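Local coordinates for protein of unknown function with a Fic domain (Bacteroides thetaiotaomicron VPI-5482, PDB 3CUC) that is of unknown function but carries a Fic domain, a largely helical fold of the Fic/DOC family, at residues 35-40 and 79-84; 202-207 and 219-224; 226-231 and 259-264. All blocks are in the same frame, centred on the assembly; numbering follows the deposited sequence.

Contact 1. Residues 35-40 and 79-84; sequences EFNYNS and VGLEMI
Phe36 of helix 22-42 and Leu81 of helix 68-89 carry the apolar part of this contact. Both side chains leave their backbones toward the partner helix, and they cross at a slant. Leu81 uses both of its methyl groups. CD1 lies 4.1 Å from CD2 of the Phe36 ring and nearly as close to CE2. The second methyl, CD2 of Leu81, is 4.2 Å from the same CD2 of Phe36. The ring therefore meets the forked end of the leucine with one side, CD2 and CE2. In Phe36, CG stands anti to the backbone N (chi1 -179°), which carries the ring out between the helices. The same ring meets the rings of His77 and Phe32.

The polar part belongs to Asn37. It touches Leu81 only loosely, with ND2 4.3 Å from CD2 of Leu81. Its amide bonds to helix 68-89 just before the segment: OD1 pairs with ND1 of His77, and ND2 with OD1 of Asn78. Both amide ends are thus occupied in a buried place, and they tie the two helices together beside the apolar pair.

Within helix 22-42, ND2 of Asn39 donates to O of Glu35 at 2.7 Å (N-H...O angle 153°). The backbone N of Asn39 reaches that oxygen from the other face of its plane.

Helix 199-213 packs on both helices, with Leu205 against Phe36 and Ile84. Helix 50-59 touches Asn37 through Leu57, and Met218 of a loop packs on Leu81.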
ATOM      1  N   GLU A  35      -4.209  -0.207 -12.578  1.00 47.96           N
ATOM      2  CA  GLU A  35      -5.260  -0.318 -11.578  1.00 48.81           C
ATOM      3  C   GLU A  35      -4.820   0.128 -10.192  1.00 47.41           C
ATOM      4  O   GLU A  35      -5.616   0.701  -9.442  1.00 46.69           O
ATOM      5  CB  GLU A  35      -5.788  -1.750 -11.527  1.00 49.94           C
ATOM      6  CG  GLU A  35      -6.490  -2.155 -12.822  1.00 57.20           C
ATOM      7  CD  GLU A  35      -7.751  -2.964 -12.590  1.00 69.13           C
ATOM      8  OE1 GLU A  35      -7.767  -3.803 -11.660  1.00 73.47           O
ATOM      9  OE2 GLU A  35      -8.731  -2.752 -13.340  1.00 77.38           O
ATOM     10  N   PHE A  36      -3.560  -0.132  -9.852  1.00 46.29           N
ATOM     11  CA  PHE A  36      -3.042   0.269  -8.557  1.00 45.66           C
ATOM     12  C   PHE A  36      -2.947   1.788  -8.474  1.00 45.46           C
ATOM     13  O   PHE A  36      -3.463   2.392  -7.533  1.00 45.75           O
ATOM     14  CB  PHE A  36      -1.681  -0.369  -8.282  1.00 45.65           C
ATOM     15  CG  PHE A  36      -1.112  -0.004  -6.946  1.00 44.65           C
ATOM     16  CD1 PHE A  36      -1.869  -0.159  -5.791  1.00 44.20           C
ATOM     17  CD2 PHE A  36       0.178   0.498  -6.834  1.00 48.50           C
ATOM     18  CE1 PHE A  36      -1.352   0.185  -4.545  1.00 46.87           C
ATOM     19  CE2 PHE A  36       0.702   0.842  -5.586  1.00 47.83           C
ATOM     20  CZ  PHE A  36      -0.068   0.690  -4.443  1.00 46.60           C
ATOM     21  N   ASN A  37      -2.290   2.399  -9.458  1.00 45.29           N
ATOM     22  CA  ASN A  37      -2.150   3.857  -9.488  1.00 45.11           C
ATOM     23  C   ASN A  37      -3.514   4.548  -9.452  1.00 44.28           C
ATOM     24  O   ASN A  37      -3.733   5.486  -8.674  1.00 43.26           O
ATOM     25  CB  ASN A  37      -1.343   4.310 -10.712  1.00 45.32           C
ATOM     26  CG  ASN A  37       0.160   4.100 -10.539  1.00 45.04           C
ATOM     27  OD1 ASN A  37       0.755   4.587  -9.577  1.00 45.87           O
ATOM     28  ND2 ASN A  37       0.781   3.398 -11.487  1.00 38.97           N
ATOM     29  N   TYR A  38      -4.436   4.064 -10.277  1.00 43.76           N
ATOM     30  CA  TYR A  38      -5.758   4.656 -10.329  1.00 44.13           C
ATOM     31  C   TYR A  38      -6.431   4.553  -8.974  1.00 44.08           C
ATOM     32  O   TYR A  38      -6.808   5.564  -8.386  1.00 44.43           O
ATOM     33  CB  TYR A  38      -6.635   3.989 -11.388  1.00 44.12           C
ATOM     34  CG  TYR A  38      -8.058   4.490 -11.356  1.00 45.17           C
ATOM     35  CD1 TYR A  38      -8.428   5.649 -12.036  1.00 45.55           C
ATOM     36  CD2 TYR A  38      -9.033   3.819 -10.624  1.00 47.04           C
ATOM     37  CE1 TYR A  38      -9.733   6.116 -11.995  1.00 46.12           C
ATOM     38  CE2 TYR A  38     -10.340   4.281 -10.574  1.00 45.24           C
ATOM     39  CZ  TYR A  38     -10.687   5.426 -11.258  1.00 45.36           C
ATOM     40  OH  TYR A  38     -11.989   5.871 -11.200  1.00 44.92           O
ATOM     41  N   ASN A  39      -6.572   3.329  -8.480  1.00 43.84           N
ATOM     42  CA  ASN A  39      -7.341   3.094  -7.268  1.00 43.48           C
ATOM     43  C   ASN A  39      -6.727   3.703  -6.014  1.00 43.99           C
ATOM     44  O   ASN A  39      -7.431   4.324  -5.219  1.00 44.77           O
ATOM     45  CB  ASN A  39      -7.576   1.599  -7.070  1.00 44.23           C
ATOM     46  CG  ASN A  39      -8.645   1.046  -8.001  1.00 43.26           C
ATOM     47  OD1 ASN A  39      -9.835   1.260  -7.783  1.00 43.40           O
ATOM     48  ND2 ASN A  39      -8.225   0.313  -9.029  1.00 39.07           N
ATOM     49  N   SER A  40      -5.423   3.543  -5.831  1.00 45.29           N
ATOM     50  CA  SER A  40      -4.781   4.016  -4.606  1.00 46.32           C
ATOM     51  C   SER A  40      -4.919   5.533  -4.498  1.00 46.66           C
ATOM     52  O   SER A  40      -5.126   6.059  -3.412  1.00 47.86           O
ATOM     53  CB  SER A  40      -3.312   3.567  -4.539  1.00 46.56           C
ATOM     54  OG  SER A  40      -2.703   3.880  -3.292  1.00 47.45           O
ATOM     55  N   VAL A  79       6.043   6.646  -9.891  1.00 44.94           N
ATOM     56  CA  VAL A  79       7.474   6.651  -9.584  1.00 44.56           C
ATOM     57  C   VAL A  79       7.660   5.975  -8.227  1.00 45.81           C
ATOM     58  O   VAL A  79       8.596   5.204  -8.033  1.00 46.53           O
ATOM     59  CB  VAL A  79       8.075   8.092  -9.581  1.00 44.91           C
ATOM     60  CG1 VAL A  79       9.505   8.084  -9.062  1.00 40.11           C
ATOM     61  CG2 VAL A  79       8.013   8.704 -10.982  1.00 36.62           C
ATOM     62  N   GLY A  80       6.744   6.252  -7.302  1.00 46.23           N
ATOM     63  CA  GLY A  80       6.725   5.577  -6.011  1.00 46.66           C
ATOM     64  C   GLY A  80       6.611   4.071  -6.135  1.00 47.08           C
ATOM     65  O   GLY A  80       7.315   3.344  -5.446  1.00 48.51           O
ATOM     66  N   LEU A  81       5.722   3.598  -7.006  1.00 47.20           N
ATOM     67  CA  LEU A  81       5.570   2.151  -7.231  1.00 46.89           C
ATOM     68  C   LEU A  81       6.890   1.555  -7.719  1.00 45.98           C
ATOM     69  O   LEU A  81       7.369   0.566  -7.175  1.00 46.68           O
ATOM     70  CB  LEU A  81       4.443   1.849  -8.233  1.00 47.63           C
ATOM     71  CG  LEU A  81       4.303   0.397  -8.725  1.00 48.13           C
ATOM     72  CD1 LEU A  81       4.092  -0.543  -7.550  1.00 49.93           C
ATOM     73  CD2 LEU A  81       3.172   0.251  -9.751  1.00 45.89           C
ATOM     74  N   GLU A  82       7.490   2.181  -8.724  1.00 45.15           N
ATOM     75  CA  GLU A  82       8.805   1.760  -9.205  1.00 45.09           C
ATOM     76  C   GLU A  82       9.831   1.690  -8.072  1.00 44.27           C
ATOM     77  O   GLU A  82      10.614   0.743  -8.002  1.00 43.78           O
ATOM     78  CB  GLU A  82       9.302   2.683 -10.331  1.00 45.00           C
ATOM     79  CG  GLU A  82       8.726   2.349 -11.704  1.00 48.68           C
ATOM     80  CD  GLU A  82       8.869   0.873 -12.056  1.00 57.43           C
ATOM     81  OE1 GLU A  82       9.963   0.304 -11.826  1.00 59.91           O
ATOM     82  OE2 GLU A  82       7.886   0.282 -12.551  1.00 60.17           O
HETATM   83  N   MSE A  83       9.806   2.682  -7.183  1.00 43.84           N
HETATM   84  CA  MSE A  83      10.705   2.711  -6.035  1.00 42.94           C
HETATM   85  C   MSE A  83      10.524   1.492  -5.145  1.00 43.59           C
HETATM   86  O   MSE A  83      11.504   0.847  -4.805  1.00 44.02           O
HETATM   87  CB  MSE A  83      10.522   3.990  -5.209  1.00 42.86           C
HETATM   88  CG  MSE A  83      11.234   5.198  -5.790  1.00 42.55           C
HETATM   89 SE   MSE A  83      10.767   6.796  -4.845  0.75 40.79          SE
HETATM   90  CE  MSE A  83      11.278   6.277  -3.030  1.00 34.60           C
ATOM     91  N   ILE A  84       9.291   1.169  -4.765  1.00 44.23           N
ATOM     92  CA  ILE A  84       9.092   0.042  -3.851  1.00 45.19           C
ATOM     93  C   ILE A  84       9.455  -1.286  -4.514  1.00 46.11           C
ATOM     94  O   ILE A  84       9.947  -2.187  -3.841  1.00 46.51           O
ATOM     95  CB  ILE A  84       7.668  -0.037  -3.235  1.00 45.06           C
ATOM     96  CG1 ILE A  84       6.602  -0.240  -4.311  1.00 45.08           C
ATOM     97  CG2 ILE A  84       7.373   1.208  -2.392  1.00 43.04           C
ATOM     98  CD1 ILE A  84       5.352  -0.918  -3.794  1.00 45.88           C
TER

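Contact 2. Residues 202-207 and 219-224; sequences IARLLV and IVIHSE
Arg204 meets Ile221 with its methylenes, while its flat guanidinium group is held by residues beyond the two segments. NE bonds to OG of Ser40, NH1 to OH of Tyr229, and NH2 forms a salt bridge with OE2 of Glu44. All three nitrogens have a partner, which should fix the rotation of the group. The other flat group is the His222 ring. One of its faces is covered by CG1 of Val220, which lies 3.8 Å above the plane, over the ring centre. That packing is internal to segment 219-224.

Across the contact there are two apolar pairs. In the first, CD1 of Ile221 lies 3.8 Å from CD of Arg204 and equally near CG. The side chains cross at about a right angle, so the methyl end of the isoleucine abuts the arginine stem. That stem bends at chi3 (-69°), which turns the guanidinium group off the line of the methylenes.

In the second pair, CG1 of Val207 is 3.9 Å from CD1 of Ile219 and 4.0 Å from CG1 of Ile219. These side chains also cross nearly at right angles. Arg204 and Val207 are three residues apart, on one side of helix 199-213, and Ile219 and Ile221 match them along the loop.

Arg204 is the last arginine of the Fic signature HPFxxGNGRxxR. Its partners Ser40 and Glu44 begin and end the SNHLE sequence, consistent with the [S/T]xxxE[G/N] inhibitory motif of Fic proteins. The chemistry is therefore split: the arginine stem packs in a buried apolar contact, and the charged end faces a glutamate from the N-terminal part of the chain.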
ATOM      1  N   ILE A 202       1.029   5.606   1.240  1.00 46.64           N
ATOM      2  CA  ILE A 202       2.247   4.996   1.762  1.00 46.12           C
ATOM      3  C   ILE A 202       1.910   3.627   2.333  1.00 45.87           C
ATOM      4  O   ILE A 202       2.578   2.651   2.018  1.00 46.61           O
ATOM      5  CB  ILE A 202       2.931   5.852   2.850  1.00 45.93           C
ATOM      6  CG1 ILE A 202       3.404   7.195   2.273  1.00 46.23           C
ATOM      7  CG2 ILE A 202       4.118   5.100   3.449  1.00 42.31           C
ATOM      8  CD1 ILE A 202       4.585   7.080   1.333  1.00 48.01           C
ATOM      9  N   ALA A 203       0.865   3.560   3.155  1.00 45.56           N
ATOM     10  CA  ALA A 203       0.416   2.287   3.723  1.00 45.32           C
ATOM     11  C   ALA A 203       0.269   1.233   2.628  1.00 45.67           C
ATOM     12  O   ALA A 203       0.840   0.145   2.720  1.00 46.46           O
ATOM     13  CB  ALA A 203      -0.895   2.458   4.469  1.00 44.40           C
ATOM     14  N   ARG A 204      -0.468   1.576   1.577  1.00 45.21           N
ATOM     15  CA  ARG A 204      -0.765   0.622   0.520  1.00 45.05           C
ATOM     16  C   ARG A 204       0.467   0.292  -0.304  1.00 45.43           C
ATOM     17  O   ARG A 204       0.611  -0.833  -0.791  1.00 46.81           O
ATOM     18  CB  ARG A 204      -1.897   1.140  -0.362  1.00 45.08           C
ATOM     19  CG  ARG A 204      -3.253   1.079   0.336  1.00 45.54           C
ATOM     20  CD  ARG A 204      -4.391   1.472  -0.590  1.00 46.51           C
ATOM     21  NE  ARG A 204      -4.333   2.899  -0.918  1.00 50.48           N
ATOM     22  CZ  ARG A 204      -4.783   3.888  -0.141  1.00 46.22           C
ATOM     23  NH1 ARG A 204      -5.350   3.641   1.033  1.00 45.47           N
ATOM     24  NH2 ARG A 204      -4.664   5.137  -0.548  1.00 42.75           N
ATOM     25  N   LEU A 205       1.358   1.266  -0.451  1.00 45.20           N
ATOM     26  CA  LEU A 205       2.653   1.024  -1.087  1.00 45.57           C
ATOM     27  C   LEU A 205       3.499   0.059  -0.258  1.00 45.14           C
ATOM     28  O   LEU A 205       4.165  -0.806  -0.809  1.00 44.74           O
ATOM     29  CB  LEU A 205       3.408   2.344  -1.323  1.00 45.48           C
ATOM     30  CG  LEU A 205       2.997   3.131  -2.574  1.00 45.02           C
ATOM     31  CD1 LEU A 205       3.507   4.559  -2.505  1.00 39.62           C
ATOM     32  CD2 LEU A 205       3.497   2.444  -3.838  1.00 45.06           C
ATOM     33  N   LEU A 206       3.465   0.213   1.062  1.00 45.41           N
ATOM     34  CA  LEU A 206       4.230  -0.651   1.958  1.00 45.48           C
ATOM     35  C   LEU A 206       3.712  -2.090   1.918  1.00 45.13           C
ATOM     36  O   LEU A 206       4.498  -3.028   2.033  1.00 45.84           O
ATOM     37  CB  LEU A 206       4.225  -0.109   3.398  1.00 45.36           C
ATOM     38  CG  LEU A 206       5.017   1.181   3.648  1.00 45.96           C
ATOM     39  CD1 LEU A 206       4.703   1.740   5.024  1.00 40.37           C
ATOM     40  CD2 LEU A 206       6.524   0.958   3.485  1.00 45.47           C
ATOM     41  N   VAL A 207       2.404  -2.268   1.742  1.00 43.98           N
ATOM     42  CA  VAL A 207       1.845  -3.610   1.601  1.00 43.38           C
ATOM     43  C   VAL A 207       2.479  -4.274   0.397  1.00 44.71           C
ATOM     44  O   VAL A 207       3.014  -5.377   0.491  1.00 45.39           O
ATOM     45  CB  VAL A 207       0.321  -3.602   1.394  1.00 43.47           C
ATOM     46  CG1 VAL A 207      -0.155  -4.960   0.883  1.00 36.71           C
ATOM     47  CG2 VAL A 207      -0.392  -3.226   2.679  1.00 40.81           C
ATOM     48  N   ILE A 219      -1.153  -6.323  -4.746  1.00 44.33           N
ATOM     49  CA  ILE A 219      -2.608  -6.223  -4.653  1.00 45.20           C
ATOM     50  C   ILE A 219      -3.119  -4.804  -4.901  1.00 45.69           C
ATOM     51  O   ILE A 219      -2.384  -3.820  -4.756  1.00 46.12           O
ATOM     52  CB  ILE A 219      -3.146  -6.740  -3.284  1.00 45.41           C
ATOM     53  CG1 ILE A 219      -2.632  -5.890  -2.119  1.00 44.00           C
ATOM     54  CG2 ILE A 219      -2.752  -8.200  -3.075  1.00 45.34           C
ATOM     55  CD1 ILE A 219      -3.492  -5.978  -0.899  1.00 44.57           C
ATOM     56  N   VAL A 220      -4.394  -4.728  -5.280  1.00 45.48           N
ATOM     57  CA  VAL A 220      -5.089  -3.468  -5.504  1.00 44.46           C
ATOM     58  C   VAL A 220      -6.292  -3.376  -4.568  1.00 45.04           C
ATOM     59  O   VAL A 220      -7.269  -4.109  -4.736  1.00 46.13           O
ATOM     60  CB  VAL A 220      -5.616  -3.366  -6.956  1.00 43.71           C
ATOM     61  CG1 VAL A 220      -6.413  -2.081  -7.139  1.00 45.38           C
ATOM     62  CG2 VAL A 220      -4.482  -3.431  -7.948  1.00 36.73           C
ATOM     63  N   ILE A 221      -6.230  -2.493  -3.577  1.00 45.45           N
ATOM     64  CA  ILE A 221      -7.429  -2.180  -2.802  1.00 45.97           C
ATOM     65  C   ILE A 221      -8.250  -1.240  -3.680  1.00 47.07           C
ATOM     66  O   ILE A 221      -7.798  -0.139  -3.994  1.00 47.14           O
ATOM     67  CB  ILE A 221      -7.109  -1.536  -1.447  1.00 45.52           C
ATOM     68  CG1 ILE A 221      -6.258  -2.487  -0.600  1.00 45.88           C
ATOM     69  CG2 ILE A 221      -8.397  -1.217  -0.709  1.00 42.36           C
ATOM     70  CD1 ILE A 221      -5.716  -1.853   0.655  1.00 46.44           C
ATOM     71  N   HIS A 222      -9.426  -1.702  -4.111  1.00 47.95           N
ATOM     72  CA  HIS A 222     -10.237  -0.971  -5.092  1.00 49.03           C
ATOM     73  C   HIS A 222     -11.024   0.141  -4.421  1.00 49.43           C
ATOM     74  O   HIS A 222     -11.618  -0.081  -3.368  1.00 49.37           O
ATOM     75  CB  HIS A 222     -11.194  -1.920  -5.815  1.00 49.21           C
ATOM     76  CG  HIS A 222     -10.504  -2.878  -6.730  1.00 51.25           C
ATOM     77  ND1 HIS A 222     -10.349  -2.639  -8.079  1.00 57.91           N
ATOM     78  CD2 HIS A 222      -9.907  -4.068  -6.489  1.00 54.48           C
ATOM     79  CE1 HIS A 222      -9.690  -3.643  -8.631  1.00 57.63           C
ATOM     80  NE2 HIS A 222      -9.410  -4.523  -7.687  1.00 58.85           N
ATOM     81  N   SER A 223     -11.036   1.331  -5.029  1.00 50.08           N
ATOM     82  CA  SER A 223     -11.702   2.492  -4.412  1.00 51.00           C
ATOM     83  C   SER A 223     -13.230   2.350  -4.357  1.00 51.05           C
ATOM     84  O   SER A 223     -13.884   2.989  -3.534  1.00 51.30           O
ATOM     85  CB  SER A 223     -11.310   3.811  -5.098  1.00 50.95           C
ATOM     86  OG  SER A 223     -12.065   4.036  -6.274  1.00 55.10           O
ATOM     87  N   GLU A 224     -13.799   1.510  -5.219  1.00 51.76           N
ATOM     88  CA  GLU A 224     -15.217   1.162  -5.109  1.00 51.76           C
ATOM     89  C   GLU A 224     -15.537   0.447  -3.799  1.00 50.18           C
ATOM     90  O   GLU A 224     -16.671   0.469  -3.348  1.00 51.53           O
ATOM     91  CB  GLU A 224     -15.652   0.309  -6.298  1.00 52.57           C
ATOM     92  CG  GLU A 224     -15.706   1.119  -7.587  1.00 59.72           C
ATOM     93  CD  GLU A 224     -15.810   0.262  -8.829  1.00 67.88           C
ATOM     94  OE1 GLU A 224     -14.884  -0.547  -9.083  1.00 73.66           O
ATOM     95  OE2 GLU A 224     -16.811   0.418  -9.562  1.00 71.39           O
TER

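Contact 3. Residues 226-231 and 259-264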
ATOM      1  N   LYS A 226     -14.165   1.249  -0.861  1.00 48.08           N
ATOM      2  CA  LYS A 226     -13.567   2.135   0.149  1.00 48.94           C
ATOM      3  C   LYS A 226     -14.218   2.036   1.519  1.00 49.64           C
ATOM      4  O   LYS A 226     -13.527   1.986   2.536  1.00 50.84           O
ATOM      5  CB  LYS A 226     -13.617   3.600  -0.313  1.00 49.29           C
ATOM      6  CG  LYS A 226     -13.049   4.615   0.697  1.00 48.87           C
ATOM      7  CD  LYS A 226     -12.876   6.006   0.073  1.00 49.28           C
ATOM      8  CE  LYS A 226     -12.267   6.990   1.065  1.00 50.92           C
ATOM      9  NZ  LYS A 226     -12.184   8.375   0.524  1.00 52.33           N
ATOM     10  N   SER A 227     -15.543   2.034   1.550  1.00 49.89           N
ATOM     11  CA  SER A 227     -16.256   2.009   2.821  1.00 50.33           C
ATOM     12  C   SER A 227     -15.997   0.689   3.550  1.00 49.88           C
ATOM     13  O   SER A 227     -15.811   0.671   4.762  1.00 50.39           O
ATOM     14  CB  SER A 227     -17.752   2.230   2.608  1.00 49.97           C
ATOM     15  OG  SER A 227     -18.324   1.125   1.936  1.00 53.49           O
ATOM     16  N   ASN A 228     -15.968  -0.406   2.798  1.00 49.66           N
ATOM     17  CA  ASN A 228     -15.661  -1.718   3.355  1.00 50.00           C
ATOM     18  C   ASN A 228     -14.245  -1.764   3.944  1.00 50.30           C
ATOM     19  O   ASN A 228     -14.016  -2.299   5.026  1.00 50.26           O
ATOM     20  CB  ASN A 228     -15.794  -2.775   2.264  1.00 50.06           C
ATOM     21  CG  ASN A 228     -15.843  -4.166   2.819  1.00 51.67           C
ATOM     22  OD1 ASN A 228     -16.790  -4.524   3.510  1.00 54.72           O
ATOM     23  ND2 ASN A 228     -14.823  -4.969   2.520  1.00 56.35           N
ATOM     24  N   TYR A 229     -13.305  -1.198   3.194  1.00 50.49           N
ATOM     25  CA  TYR A 229     -11.901  -1.078   3.590  1.00 50.19           C
ATOM     26  C   TYR A 229     -11.770  -0.282   4.894  1.00 50.59           C
ATOM     27  O   TYR A 229     -11.133  -0.735   5.847  1.00 50.37           O
ATOM     28  CB  TYR A 229     -11.153  -0.415   2.421  1.00 49.64           C
ATOM     29  CG  TYR A 229      -9.714   0.000   2.623  1.00 48.02           C
ATOM     30  CD1 TYR A 229      -8.806  -0.812   3.292  1.00 47.23           C
ATOM     31  CD2 TYR A 229      -9.245   1.194   2.070  1.00 45.64           C
ATOM     32  CE1 TYR A 229      -7.475  -0.428   3.441  1.00 49.09           C
ATOM     33  CE2 TYR A 229      -7.927   1.585   2.214  1.00 47.71           C
ATOM     34  CZ  TYR A 229      -7.047   0.766   2.901  1.00 48.45           C
ATOM     35  OH  TYR A 229      -5.735   1.127   3.052  1.00 45.74           O
ATOM     36  N   LEU A 230     -12.404   0.886   4.938  1.00 51.16           N
ATOM     37  CA  LEU A 230     -12.444   1.706   6.158  1.00 51.43           C
ATOM     38  C   LEU A 230     -13.162   0.994   7.312  1.00 51.17           C
ATOM     39  O   LEU A 230     -12.750   1.105   8.471  1.00 50.88           O
ATOM     40  CB  LEU A 230     -13.126   3.058   5.891  1.00 50.93           C
ATOM     41  CG  LEU A 230     -12.298   4.128   5.164  1.00 50.05           C
ATOM     42  CD1 LEU A 230     -13.157   5.365   4.894  1.00 46.22           C
ATOM     43  CD2 LEU A 230     -11.056   4.490   5.966  1.00 45.01           C
ATOM     44  N   ASN A 231     -14.233   0.271   6.992  1.00 50.70           N
ATOM     45  CA  ASN A 231     -14.997  -0.454   8.006  1.00 50.44           C
ATOM     46  C   ASN A 231     -14.127  -1.507   8.689  1.00 50.41           C
ATOM     47  O   ASN A 231     -14.077  -1.577   9.916  1.00 49.94           O
ATOM     48  CB  ASN A 231     -16.237  -1.107   7.386  1.00 50.16           C
ATOM     49  CG  ASN A 231     -17.150  -1.737   8.428  1.00 50.96           C
ATOM     50  OD1 ASN A 231     -16.821  -2.764   9.037  1.00 52.21           O
ATOM     51  ND2 ASN A 231     -18.314  -1.130   8.630  1.00 51.15           N
ATOM     52  N   VAL A 259      -6.358  -8.720   8.076  1.00 49.98           N
ATOM     53  CA  VAL A 259      -5.512  -9.763   7.489  1.00 48.80           C
ATOM     54  C   VAL A 259      -6.342 -10.535   6.466  1.00 49.03           C
ATOM     55  O   VAL A 259      -5.886 -10.775   5.348  1.00 49.44           O
ATOM     56  CB  VAL A 259      -4.923 -10.738   8.544  1.00 48.16           C
ATOM     57  CG1 VAL A 259      -4.019 -11.759   7.871  1.00 42.49           C
ATOM     58  CG2 VAL A 259      -4.144  -9.979   9.614  1.00 47.91           C
ATOM     59  N   ASN A 260      -7.569 -10.892   6.844  1.00 48.76           N
ATOM     60  CA  ASN A 260      -8.465 -11.585   5.925  1.00 48.69           C
ATOM     61  C   ASN A 260      -8.752 -10.734   4.694  1.00 48.65           C
ATOM     62  O   ASN A 260      -8.759 -11.252   3.573  1.00 48.74           O
ATOM     63  CB  ASN A 260      -9.776 -11.984   6.612  1.00 48.53           C
ATOM     64  CG  ASN A 260      -9.588 -13.089   7.648  1.00 48.87           C
ATOM     65  OD1 ASN A 260      -8.624 -13.853   7.599  1.00 50.05           O
ATOM     66  ND2 ASN A 260     -10.519 -13.177   8.592  1.00 51.58           N
ATOM     67  N   TYR A 261      -8.962  -9.434   4.897  1.00 47.98           N
ATOM     68  CA  TYR A 261      -9.249  -8.530   3.786  1.00 47.94           C
ATOM     69  C   TYR A 261      -8.139  -8.524   2.730  1.00 48.25           C
ATOM     70  O   TYR A 261      -8.405  -8.673   1.540  1.00 47.10           O
ATOM     71  CB  TYR A 261      -9.491  -7.109   4.291  1.00 48.14           C
ATOM     72  CG  TYR A 261      -9.936  -6.164   3.192  1.00 48.22           C
ATOM     73  CD1 TYR A 261     -11.072  -6.441   2.435  1.00 46.09           C
ATOM     74  CD2 TYR A 261      -9.214  -5.008   2.895  1.00 46.27           C
ATOM     75  CE1 TYR A 261     -11.483  -5.593   1.418  1.00 44.85           C
ATOM     76  CE2 TYR A 261      -9.623  -4.150   1.877  1.00 46.49           C
ATOM     77  CZ  TYR A 261     -10.757  -4.449   1.145  1.00 46.07           C
ATOM     78  OH  TYR A 261     -11.157  -3.607   0.138  1.00 47.30           O
ATOM     79  N   LEU A 262      -6.896  -8.360   3.171  1.00 49.54           N
ATOM     80  CA  LEU A 262      -5.762  -8.381   2.255  1.00 50.30           C
ATOM     81  C   LEU A 262      -5.648  -9.741   1.570  1.00 50.53           C
ATOM     82  O   LEU A 262      -5.265  -9.823   0.406  1.00 51.30           O
ATOM     83  CB  LEU A 262      -4.453  -8.034   2.979  1.00 50.65           C
ATOM     84  CG  LEU A 262      -4.294  -6.607   3.525  1.00 50.06           C
ATOM     85  CD1 LEU A 262      -2.851  -6.367   3.951  1.00 50.78           C
ATOM     86  CD2 LEU A 262      -4.721  -5.563   2.503  1.00 44.46           C
ATOM     87  N   SER A 263      -5.984 -10.807   2.286  1.00 50.52           N
ATOM     88  CA  SER A 263      -5.959 -12.145   1.701  1.00 50.12           C
ATOM     89  C   SER A 263      -6.969 -12.280   0.567  1.00 50.23           C
ATOM     90  O   SER A 263      -6.668 -12.884  -0.461  1.00 51.03           O
ATOM     91  CB  SER A 263      -6.211 -13.204   2.768  1.00 49.39           C
ATOM     92  OG  SER A 263      -5.249 -13.084   3.800  1.00 49.97           O
ATOM     93  N   SER A 264      -8.150 -11.695   0.734  1.00 50.09           N
ATOM     94  CA  SER A 264      -9.149 -11.731  -0.327  1.00 50.23           C
ATOM     95  C   SER A 264      -8.673 -10.943  -1.565  1.00 49.87           C
ATOM     96  O   SER A 264      -8.958 -11.331  -2.699  1.00 49.89           O
ATOM     97  CB  SER A 264     -10.499 -11.223   0.177  1.00 49.64           C
ATOM     98  OG  SER A 264     -10.424  -9.857   0.536  1.00 53.88           O
TER
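Tyr261 sits at the middle of this helix-helix packing, in which helix 226-240 meets helix 256-277 of the largely helical Fic fold. It loses the most surface to the partner segment, followed by Tyr229 and Asn228.

The side chain of Tyr261 leaves its backbone toward helix 226-240. Its CG is anti to the backbone N (chi1 -174°), which carries the ring across the gap. There it touches two consecutive residues with the two sides of its phenol end. CE2 lies 3.7 Å from CD1 of Tyr229, and CE1 lies 3.6 Å from ND2 of Asn228.

Tyr229 crosses Tyr261 at about a right angle. Its ring runs on past the contact into the interior, where its OH bonds to NE2 of His186 in helix 178-192. Ile221 of the preceding loop packs against both tyrosines.

Asn228 approaches Tyr261 obliquely, with its amide plane 65° from the ring plane. It is partly exposed, unlike the buried Tyr229, so the contact grades from the interior toward solvent.

The polar ends of Tyr261 and Asn228 turn to Asp225, the residue just before helix 226-240. OH of Tyr261 bonds to OD2 of Asp225, and ND2 of Asn228 makes a weak hydrogen bond to the same oxygen. Asp225 thus joins the start of one helix to a side chain of the other. The bond probably restricts where the phenol end of Tyr261 can lie.

The same hydroxyl also lies against the stem of Tyr229: OH of Tyr261 is 3.9 Å from CB of Tyr229.

The three contacts form a row through the chain. The centres of contacts 1 and 2 are about 9 Å apart, and those of contacts 2 and 3 about 10 Å. Contacts 1 and 3 do not touch; their centres lie about 19 Å apart. Contact 2 is the bridge. On the side of contact 1, OD1 of Asn39 is 3.0 Å from N of Ser223, a probable hydrogen bond that fastens segment 219-224 to helix 22-42. On the side of contact 3, CD1 of Ile221 is 3.6 Å from CE1 of Tyr229, and CD1 of Ile219 is 3.6 Å from CD2 of Leu262. Arg204, from the Fic signature, reaches both neighbours.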